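Local coordinates for endoglucanase EG-II (PDB 3QR3), which hydrolyses internal beta-1,4-glucosidic bonds of cellulose, as an endoglucanase of glycoside hydrolase family 5 with a TIM-barrel catalytic domain, at residues Gln67-Asn72 with Val102-Tyr107; Phe144-Glu149 with Ala160-Val165. One frame throughout, in Å; residues are numbered along the deposited sequence.

Contact 1: residues Gln67-Asn72 with Val102-Tyr107; sequences QYLVNN and VDIHNY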
loop_
_atom_site.group_PDB
_atom_site.type_symbol
_atom_site.label_atom_id
_atom_site.label_comp_id
_atom_site.label_asym_id
_atom_site.label_seq_id
_atom_site.Cartn_x
_atom_site.Cartn_y
_atom_site.Cartn_z
ATOM N N GLN A 67 4.241 12.818 -8.332
ATOM C CA GLN A 67 4.246 13.808 -9.414
ATOM C C GLN A 67 2.837 14.088 -9.900
ATOM O O GLN A 67 2.510 15.210 -10.276
ATOM C CB GLN A 67 5.130 13.353 -10.586
ATOM C CG GLN A 67 6.634 13.399 -10.278
ATOM C CD GLN A 67 7.152 12.112 -9.635
ATOM O OE1 GLN A 67 6.424 11.416 -8.911
ATOM N NE2 GLN A 67 8.409 11.779 -9.916
ATOM N N TYR A 68 1.995 13.063 -9.887
ATOM C CA TYR A 68 0.621 13.230 -10.334
ATOM C C TYR A 68 -0.151 14.197 -9.426
ATOM O O TYR A 68 -0.861 15.088 -9.901
ATOM C CB TYR A 68 -0.113 11.883 -10.391
ATOM C CG TYR A 68 -1.540 12.059 -10.829
ATOM C CD1 TYR A 68 -1.851 12.289 -12.165
ATOM C CD2 TYR A 68 -2.573 12.034 -9.907
ATOM C CE1 TYR A 68 -3.149 12.478 -12.569
ATOM C CE2 TYR A 68 -3.880 12.216 -10.300
ATOM C CZ TYR A 68 -4.160 12.439 -11.632
ATOM O OH TYR A 68 -5.462 12.626 -12.015
ATOM N N LEU A 69 -0.017 14.011 -8.116
ATOM C CA LEU A 69 -0.818 14.769 -7.159
ATOM C C LEU A 69 -0.494 16.254 -7.187
ATOM O O LEU A 69 -1.373 17.089 -6.987
ATOM C CB LEU A 69 -0.663 14.211 -5.734
ATOM C CG LEU A 69 -1.309 12.838 -5.506
ATOM C CD1 LEU A 69 -1.085 12.369 -4.084
ATOM C CD2 LEU A 69 -2.804 12.848 -5.845
ATOM N N VAL A 70 0.769 16.585 -7.434
ATOM C CA VAL A 70 1.178 17.979 -7.479
ATOM C C VAL A 70 1.414 18.443 -8.918
ATOM O O VAL A 70 1.975 19.505 -9.146
ATOM C CB VAL A 70 2.444 18.222 -6.645
ATOM C CG1 VAL A 70 2.157 17.985 -5.157
ATOM C CG2 VAL A 70 3.585 17.337 -7.135
ATOM N N ASN A 71 0.974 17.638 -9.882
ATOM C CA ASN A 71 1.232 17.907 -11.297
ATOM C C ASN A 71 2.665 18.377 -11.561
ATOM O O ASN A 71 2.884 19.428 -12.172
ATOM C CB ASN A 71 0.217 18.914 -11.860
ATOM C CG ASN A 71 0.229 18.978 -13.394
ATOM O OD1 ASN A 71 0.374 17.964 -14.071
ATOM N ND2 ASN A 71 0.055 20.175 -13.936
ATOM N N ASN A 72 3.636 17.593 -11.099
ATOM C CA ASN A 72 5.060 17.874 -11.327
ATOM C C ASN A 72 5.628 19.123 -10.654
ATOM O O ASN A 72 6.777 19.487 -10.906
ATOM C CB ASN A 72 5.364 17.889 -12.825
ATOM C CG ASN A 72 5.040 16.560 -13.487
ATOM O OD1 ASN A 72 5.637 15.527 -13.161
ATOM N ND2 ASN A 72 4.090 16.575 -14.413
ATOM N N VAL A 102 -3.890 5.502 1.166
ATOM C CA VAL A 102 -3.327 6.424 0.191
ATOM C C VAL A 102 -1.840 6.114 0.120
ATOM O O VAL A 102 -1.122 6.269 1.105
ATOM C CB VAL A 102 -3.570 7.887 0.616
ATOM C CG1 VAL A 102 -2.793 8.875 -0.288
ATOM C CG2 VAL A 102 -5.061 8.197 0.596
ATOM N N ASP A 103 -1.385 5.626 -1.027
ATOM C CA ASP A 103 -0.005 5.145 -1.160
ATOM C C ASP A 103 0.759 5.978 -2.172
ATOM O O ASP A 103 0.427 5.976 -3.360
ATOM C CB ASP A 103 0.013 3.666 -1.573
ATOM C CG ASP A 103 1.274 3.277 -2.342
ATOM O OD1 ASP A 103 2.386 3.602 -1.879
ATOM O OD2 ASP A 103 1.153 2.627 -3.409
ATOM N N ILE A 104 1.771 6.700 -1.701
ATOM C CA ILE A 104 2.628 7.481 -2.590
ATOM C C ILE A 104 3.673 6.538 -3.181
ATOM O O ILE A 104 4.551 6.067 -2.476
ATOM C CB ILE A 104 3.290 8.652 -1.839
ATOM C CG1 ILE A 104 2.217 9.545 -1.211
ATOM C CG2 ILE A 104 4.137 9.494 -2.787
ATOM C CD1 ILE A 104 1.282 10.186 -2.237
ATOM N N HIS A 105 3.557 6.242 -4.473
ATOM C CA HIS A 105 4.294 5.124 -5.061
ATOM C C HIS A 105 5.653 5.599 -5.606
ATOM O O HIS A 105 5.901 5.532 -6.808
ATOM C CB HIS A 105 3.442 4.492 -6.174
ATOM C CG HIS A 105 3.570 3.003 -6.273
ATOM N ND1 HIS A 105 3.056 2.144 -5.321
ATOM C CD2 HIS A 105 4.150 2.223 -7.214
ATOM C CE1 HIS A 105 3.318 0.896 -5.673
ATOM N NE2 HIS A 105 3.978 0.917 -6.820
ATOM N N ASN A 106 6.536 6.075 -4.728
ATOM C CA ASN A 106 7.734 6.774 -5.202
ATOM C C ASN A 106 9.122 6.281 -4.780
ATOM O O ASN A 106 10.120 6.916 -5.105
ATOM C CB ASN A 106 7.623 8.266 -4.923
ATOM C CG ASN A 106 6.893 9.002 -6.015
ATOM O OD1 ASN A 106 7.509 9.666 -6.844
ATOM N ND2 ASN A 106 5.571 8.889 -6.026
ATOM N N TYR A 107 9.184 5.169 -4.061
ATOM C CA TYR A 107 10.456 4.544 -3.719
ATOM C C TYR A 107 11.399 5.512 -2.998
ATOM O O TYR A 107 12.618 5.430 -3.153
ATOM C CB TYR A 107 11.107 3.977 -4.985
ATOM C CG TYR A 107 10.179 3.060 -5.749
ATOM C CD1 TYR A 107 9.305 3.566 -6.701
ATOM C CD2 TYR A 107 10.157 1.694 -5.499
ATOM C CE1 TYR A 107 8.443 2.738 -7.395
ATOM C CE2 TYR A 107 9.289 0.848 -6.198
ATOM C CZ TYR A 107 8.441 1.385 -7.142
ATOM O OH TYR A 107 7.578 0.575 -7.838
#
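Q67 and N106 approach to 8.9 Å between their CA atoms, and L69 and I104 to 9.3 Å between theirs, so the short helix 66-69 meets the end of strand 99-104 and the loop just after it through side chains rather than backbones. One pair is polar and the other apolar. A turn about the CB-CG bond of Q67 (chi2 88°) swings its amide aside to N106, and the two amide planes lie about 30° apart. Q67 OE1 is 2.9 Å from the atom modelled as N106 OD1; because the N106 amide is probably turned over, the pair may be a hydrogen bond once that group is turned back. Q67 NE2 has clear partners, in hydrogen bonds to G21 O and N111 OD1. With an alanine here the amide is gone, and G21 O and N111 OD1 would probably lose the donor they share, while a gap opens beside N106. Two residues on, L69 sends a single methyl across, its CD1 lying 3.7 Å from I104 CD1. Y86 and V64 pack on L69, while L128 and W129 of helix 122-136 lie against I104, so the two methyls meet in a buried apolar layer. Each segment is also shaped from within. N71, with positive phi, ends the helix in a Schellman motif, where N72 N bonds to Q67 O at 2.8 Å and N71 N to Y68 O. Past the strand, H105 centres an inverse gamma turn, and its ND1 donates in the ring plane to the syn lone pair of D103 OD2 at 2.7 Å. The arrangement illustrates how a TIM barrel packs the loop after one strand against the C-terminal end of the next, the barrel end where family 5 glycosidases carry their active sites.

Contact 2: residues Phe144-Glu149 with Ala160-Val165; sequences FGIMNE and ATVQEV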
loop_
_atom_site.group_PDB
_atom_site.type_symbol
_atom_site.label_atom_id
_atom_site.label_comp_id
_atom_site.label_asym_id
_atom_site.label_seq_id
_atom_site.Cartn_x
_atom_site.Cartn_y
_atom_site.Cartn_z
ATOM N N PHE A 144 -2.733 6.527 6.032
ATOM C CA PHE A 144 -1.667 7.285 5.363
ATOM C C PHE A 144 -0.440 6.413 5.043
ATOM O O PHE A 144 0.366 6.108 5.925
ATOM C CB PHE A 144 -1.268 8.519 6.191
ATOM C CG PHE A 144 -2.388 9.509 6.393
ATOM C CD1 PHE A 144 -2.620 10.514 5.468
ATOM C CD2 PHE A 144 -3.209 9.436 7.508
ATOM C CE1 PHE A 144 -3.651 11.427 5.650
ATOM C CE2 PHE A 144 -4.237 10.345 7.693
ATOM C CZ PHE A 144 -4.462 11.336 6.761
ATOM N N GLY A 145 -0.323 6.006 3.781
ATOM C CA GLY A 145 0.767 5.154 3.319
ATOM C C GLY A 145 1.954 5.982 2.858
ATOM O O GLY A 145 2.137 6.272 1.656
ATOM N N ILE A 146 2.765 6.365 3.833
ATOM C CA ILE A 146 3.802 7.385 3.653
ATOM C C ILE A 146 4.634 7.253 2.380
ATOM O O ILE A 146 4.861 8.240 1.670
ATOM C CB ILE A 146 4.716 7.437 4.901
ATOM C CG1 ILE A 146 3.925 7.988 6.085
ATOM C CG2 ILE A 146 5.952 8.293 4.644
ATOM C CD1 ILE A 146 4.789 8.253 7.349
ATOM N N MET A 147 5.082 6.040 2.081
ATOM C CA MET A 147 5.958 5.835 0.939
ATOM C C MET A 147 6.045 4.372 0.537
ATOM O O MET A 147 6.198 3.494 1.373
ATOM C CB MET A 147 7.363 6.380 1.223
ATOM C CG MET A 147 8.333 6.242 0.045
ATOM S SD MET A 147 7.746 7.054 -1.457
ATOM C CE MET A 147 7.443 8.696 -0.823
ATOM N N ASN A 148 5.956 4.127 -0.765
ATOM C CA ASN A 148 6.095 2.787 -1.295
ATOM C C ASN A 148 7.571 2.429 -1.499
ATOM O O ASN A 148 8.308 3.147 -2.179
ATOM C CB ASN A 148 5.343 2.682 -2.629
ATOM C CG ASN A 148 5.415 1.295 -3.225
ATOM O OD1 ASN A 148 4.771 0.374 -2.737
ATOM N ND2 ASN A 148 6.189 1.142 -4.295
ATOM N N GLU A 149 7.996 1.337 -0.877
ATOM C CA GLU A 149 9.285 0.691 -1.161
ATOM C C GLU A 149 10.541 1.570 -1.207
ATOM O O GLU A 149 11.244 1.605 -2.227
ATOM C CB GLU A 149 9.174 -0.176 -2.425
ATOM C CG GLU A 149 8.200 -1.325 -2.214
ATOM C CD GLU A 149 8.283 -2.406 -3.264
ATOM O OE1 GLU A 149 9.026 -2.227 -4.244
ATOM O OE2 GLU A 149 7.604 -3.447 -3.089
ATOM N N ALA A 160 14.097 9.776 10.296
ATOM C CA ALA A 160 13.876 11.174 10.652
ATOM C C ALA A 160 12.847 11.806 9.719
ATOM O O ALA A 160 11.932 12.504 10.165
ATOM C CB ALA A 160 15.195 11.956 10.601
ATOM N N THR A 161 13.003 11.555 8.421
ATOM C CA THR A 161 12.052 12.035 7.417
ATOM C C THR A 161 10.661 11.519 7.752
ATOM O O THR A 161 9.677 12.280 7.776
ATOM C CB THR A 161 12.468 11.580 5.998
ATOM O OG1 THR A 161 13.731 12.170 5.667
ATOM C CG2 THR A 161 11.414 11.969 4.936
ATOM N N VAL A 162 10.577 10.219 8.022
ATOM C CA VAL A 162 9.295 9.615 8.370
ATOM C C VAL A 162 8.687 10.286 9.604
ATOM O O VAL A 162 7.483 10.554 9.641
ATOM C CB VAL A 162 9.401 8.073 8.552
ATOM C CG1 VAL A 162 8.093 7.496 9.111
ATOM C CG2 VAL A 162 9.758 7.390 7.217
ATOM N N GLN A 163 9.519 10.561 10.612
ATOM C CA GLN A 163 9.055 11.260 11.816
ATOM C C GLN A 163 8.482 12.644 11.483
ATOM O O GLN A 163 7.433 13.037 11.996
ATOM C CB GLN A 163 10.190 11.389 12.843
ATOM C CG GLN A 163 9.829 12.208 14.080
ATOM C CD GLN A 163 8.754 11.541 14.937
ATOM O OE1 GLN A 163 9.045 10.659 15.750
ATOM N NE2 GLN A 163 7.502 11.968 14.757
ATOM N N GLU A 164 9.173 13.391 10.627
ATOM C CA GLU A 164 8.676 14.698 10.207
ATOM C C GLU A 164 7.307 14.572 9.510
ATOM O O GLU A 164 6.421 15.404 9.685
ATOM C CB GLU A 164 9.683 15.394 9.280
ATOM C CG GLU A 164 10.959 15.917 9.967
ATOM C CD GLU A 164 11.659 16.988 9.129
ATOM O OE1 GLU A 164 10.959 17.700 8.367
ATOM O OE2 GLU A 164 12.901 17.121 9.230
ATOM N N VAL A 165 7.134 13.534 8.710
ATOM C CA VAL A 165 5.839 13.318 8.056
ATOM C C VAL A 165 4.739 13.006 9.073
ATOM O O VAL A 165 3.673 13.621 9.059
ATOM C CB VAL A 165 5.919 12.210 6.994
ATOM C CG1 VAL A 165 4.525 11.857 6.466
ATOM C CG2 VAL A 165 6.817 12.668 5.849
#
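I146 meets V162 and V165 chiefly through its methyl CD1, which lies between these two valines, set three positions apart. I146 CD1 is 3.7 Å from V165 CG1, which it meets tip to tip, and 3.8 Å from V162 CG1, which it approaches at a slant. V162 CG1 and V165 CG1 are 6.2 Å apart, with I146 CD1 between them and off their connecting line. The extended I146 chain (chi2 -173°) carries CD1 well clear of the backbone, and its CG1 also brushes V165 CG1 at 3.9 Å. Both valines hold CG1 anti to the backbone N (chi1 172°), the setting that brings these methyls round to the isoleucine.

Further out, I179 and P182 pack on I146, as does V166 of the same helix, while L181 lies against V162 and F125 and W129 against V165. W129 NE1 is hydrogen-bonded to I146 O, so this buried carbonyl is satisfied where the chain leaves strand 142-145. The inverse gamma turn centred on G145 begins that departure. Beyond it, N148 OD1 is bonded to R61 NH2 and E149 OE2 to H219 ND1, so polar bonds also anchor the loop through N148 and E149. Apolar packing of the residue just past a strand against the helix that follows is characteristic of the beta-alpha unit repeated round a TIM barrel.

From the N terminus, contact 1 comes first: after strand 59-64 the chain forms 67-72, runs through helix 80-95 and returns along strand 99-104, so that 102-107 closes a loop with 29 residues between the segments. Contact 2 follows in series past helix 122-136, closing a shorter loop of ten residues between 144-149 and 160-165, neither nested nor crossed. They join where strands 99-104 and 142-145 run side by side, by a probable hydrogen bond from G145 N to V102 O (2.8 Å), and just past the second strand by another from N148 N to I104 O (2.9 Å). Contact 1 ties successive barrel units together, contact 2 the loop after strand 142-145 to the outer helix.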